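Local structure of cellulase IBT99 (Metagenomes, 6WBT) at residues A[148-151]-A[152-156]. The protein probably hydrolyses 6-phospho-alpha-glucosides, as a family 4 glycosyl hydrolase that binds NAD, a manganese ion and glucose 6-phosphate. Numbering follows the deposited sequence.
With NAD (nicotinamide-adenine-dinucleotide), chain G; G6P (6-O-phosphono-alpha-D-glucopyranose), chain F.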
loop_
_atom_site.group_PDB
_atom_site.type_symbol
_atom_site.label_atom_id
_atom_site.label_comp_id
_atom_site.label_asym_id
_atom_site.label_seq_id
_atom_site.Cartn_x
_atom_site.Cartn_y
_atom_site.Cartn_z
ATOM N N SER A 148 25.681 5.632 18.208
ATOM C CA SER A 148 26.861 5.099 17.550
ATOM C C SER A 148 26.581 4.867 16.071
ATOM O O SER A 148 25.464 4.528 15.670
ATOM C CB SER A 148 27.307 3.795 18.214
ATOM O OG SER A 148 26.263 2.838 18.227
ATOM N N ASN A 149 27.610 5.054 15.263
ATOM C CA ASN A 149 27.513 4.978 13.817
ATOM C C ASN A 149 27.965 3.617 13.308
ATOM O O ASN A 149 28.721 2.907 13.979
ATOM C CB ASN A 149 28.362 6.081 13.176
ATOM C CG ASN A 149 27.622 7.400 13.069
ATOM O OD1 ASN A 149 26.392 7.431 13.003
ATOM N ND2 ASN A 149 28.368 8.498 13.042
ATOM N N PRO A 150 27.505 3.203 12.113
ATOM C CA PRO A 150 26.523 3.889 11.262
ATOM C C PRO A 150 25.101 3.739 11.791
ATOM O O PRO A 150 24.572 2.629 11.814
ATOM C CB PRO A 150 26.676 3.188 9.904
ATOM C CG PRO A 150 27.977 2.450 9.983
ATOM C CD PRO A 150 28.107 2.056 11.417
ATOM N N ALA A 151 24.497 4.857 12.202
ATOM C CA ALA A 151 23.179 4.806 12.827
ATOM C C ALA A 151 22.117 4.272 11.875
ATOM O O ALA A 151 21.108 3.718 12.324
ATOM C CB ALA A 151 22.789 6.191 13.339
ATOM N N ALA A 152 22.322 4.424 10.566
ATOM C CA ALA A 152 21.341 3.933 9.603
ATOM C C ALA A 152 21.334 2.410 9.550
ATOM O O ALA A 152 20.270 1.781 9.581
ATOM C CB ALA A 152 21.624 4.517 8.220
ATOM N N ILE A 153 22.518 1.797 9.475
ATOM C CA ILE A 153 22.593 0.349 9.321
ATOM C C ILE A 153 22.269 -0.354 10.635
ATOM O O ILE A 153 21.569 -1.373 10.650
ATOM C CB ILE A 153 23.978 -0.056 8.784
ATOM C CG1 ILE A 153 24.202 0.546 7.395
ATOM C CG2 ILE A 153 24.117 -1.571 8.741
ATOM C CD1 ILE A 153 25.586 0.305 6.841
ATOM N N VAL A 154 22.761 0.179 11.756
ATOM C CA VAL A 154 22.560 -0.502 13.031
ATOM C C VAL A 154 21.104 -0.421 13.472
ATOM O O VAL A 154 20.592 -1.347 14.112
ATOM C CB VAL A 154 23.513 0.062 14.105
ATOM C CG1 VAL A 154 24.959 -0.055 13.645
ATOM C CG2 VAL A 154 23.166 1.505 14.441
ATOM N N ALA A 155 20.406 0.666 13.133
ATOM C CA ALA A 155 19.005 0.786 13.521
ATOM C C ALA A 155 18.130 -0.174 12.727
ATOM O O ALA A 155 17.218 -0.797 13.283
ATOM C CB ALA A 155 18.524 2.225 13.339
ATOM N N LYS A 156 18.394 -0.307 11.425
ATOM C CA LYS A 156 17.649 -1.263 10.616
ATOM C C LYS A 156 17.966 -2.698 11.015
ATOM O O LYS A 156 17.099 -3.573 10.914
ATOM C CB LYS A 156 17.951 -1.042 9.132
ATOM C CG LYS A 156 17.061 -1.834 8.190
ATOM C CD LYS A 156 17.489 -1.651 6.743
ATOM C CE LYS A 156 16.369 -1.057 5.906
ATOM N NZ LYS A 156 16.020 0.323 6.340
HETATM P PA NAD G . 36.856 5.941 19.686
HETATM O O1A NAD G . 37.447 4.924 18.767
HETATM O O2A NAD G . 37.724 7.070 20.134
HETATM O O5B NAD G . 36.249 5.190 20.969
HETATM C C5B NAD G . 35.275 4.126 20.780
HETATM C C4B NAD G . 35.252 3.248 22.008
HETATM O O4B NAD G . 34.327 2.147 21.806
HETATM C C3B NAD G . 36.590 2.596 22.398
HETATM O O3B NAD G . 36.832 2.796 23.784
HETATM C C2B NAD G . 36.346 1.111 22.108
HETATM O O2B NAD G . 37.167 0.235 22.849
HETATM C C1B NAD G . 34.865 1.015 22.446
HETATM N N9A NAD G . 34.211 -0.185 21.937
HETATM C C8A NAD G . 34.465 -0.818 20.746
HETATM N N7A NAD G . 33.729 -1.884 20.553
HETATM C C5A NAD G . 32.945 -1.971 21.694
HETATM C C6A NAD G . 31.960 -2.893 22.096
HETATM N N6A NAD G . 31.587 -3.940 21.366
HETATM N N1A NAD G . 31.371 -2.693 23.298
HETATM C C2A NAD G . 31.752 -1.638 24.029
HETATM N N3A NAD G . 32.664 -0.709 23.753
HETATM C C4A NAD G . 33.234 -0.931 22.558
HETATM O O3 NAD G . 35.537 6.550 19.007
HETATM P PN NAD G . 34.977 8.048 18.884
HETATM O O1N NAD G . 34.940 8.665 20.242
HETATM O O2N NAD G . 35.721 8.756 17.800
HETATM O O5D NAD G . 33.481 7.753 18.394
HETATM C C5D NAD G . 32.673 6.855 19.195
HETATM C C4D NAD G . 31.418 6.505 18.435
HETATM O O4D NAD G . 30.559 7.666 18.381
HETATM C C3D NAD G . 31.619 6.087 16.971
HETATM O O3D NAD G . 30.825 4.943 16.687
HETATM C C2D NAD G . 31.096 7.324 16.234
HETATM O O2D NAD G . 30.746 7.103 14.878
HETATM C C1D NAD G . 29.911 7.687 17.120
HETATM N N1N NAD G . 29.406 9.065 16.860
HETATM C C2N NAD G . 28.222 9.241 16.196
HETATM C C3N NAD G . 27.748 10.515 15.921
HETATM C C7N NAD G . 26.409 10.639 15.238
HETATM O O7N NAD G . 26.225 11.547 14.433
HETATM N N7N NAD G . 25.466 9.767 15.569
HETATM C C4N NAD G . 28.509 11.615 16.300
HETATM C C5N NAD G . 29.682 11.425 16.999
HETATM C C6N NAD G . 30.111 10.144 17.272
HETATM C C1 G6P F . 28.860 14.384 12.920
HETATM C C2 G6P F . 28.324 13.122 12.248
HETATM C C3 G6P F . 29.117 11.893 12.677
HETATM C C4 G6P F . 30.611 12.136 12.501
HETATM C C5 G6P F . 31.002 13.415 13.231
HETATM C C6 G6P F . 32.497 13.707 13.145
HETATM O O1 G6P F . 28.625 14.311 14.330
HETATM O O2 G6P F . 26.947 12.943 12.596
HETATM O O3 G6P F . 28.715 10.765 11.894
HETATM O O4 G6P F . 31.350 11.029 13.029
HETATM O O5 G6P F . 30.263 14.507 12.681
HETATM O O6 G6P F . 33.192 12.635 12.512
HETATM P P G6P F . 34.797 12.559 12.607
HETATM O O1P G6P F . 35.227 12.110 11.233
HETATM O O2P G6P F . 35.059 11.568 13.715
HETATM O O3P G6P F . 35.199 13.975 12.947
#
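Pro150, at the N-cap position, opens helix 151-161 by accepting its first turn's bond: Val154 N reaches Pro150 O at 3.0 Å, and Ala155 N follows to Ala151 O at 3.2 Å. The peptide bond between Asn149 and Pro150 is cis, a sharp bend between the loop after strand 143-146 and the helix. Both methyls of Val154 lie on one side of Pro150 O; with chi1 -57°, CG1 stands anti to the carbonyl carbon, which turns CG2 toward Ala151 CA, 3.7 Å away. On the proline ring, CD faces Val154 CG1 at 4.4 Å and CB meets the extended tip of Ile153, CD1, at 4.3 Å, both loose apolar contacts. Ala155 CB lies beside Ala151 O, and the side chain of Ala151 is about 5 Å from the bound manganese ion. Asn149 turns the other way, toward the ligands. Its OD1 takes the N-H of Ala151 at 3.3 Å, in the carbonyl plane and on a lone pair, closing an Asx turn that limits rotation of the amide. The opposite end of the amide, ND2, gives weak hydrogen bonds to O3 of glucose 6-phosphate, 2.6 Å away, and to the nicotinamide ribose hydroxyl O2D of NAD. Ser148 OG is hydrogen-bonded to Asn146 OD1, while Tyr119 of helix 114-136 touches Asn149 and Pro150. The buried segment thus joins an Asx turn, a cis proline and a helix N-terminus at the end of a parallel strand of the Rossmann-type domain, where Asn149 lies between NAD and glucose 6-phosphate, weakly hydrogen-bonded to both, in the active-site pocket of this family 4 glycosyl hydrolase.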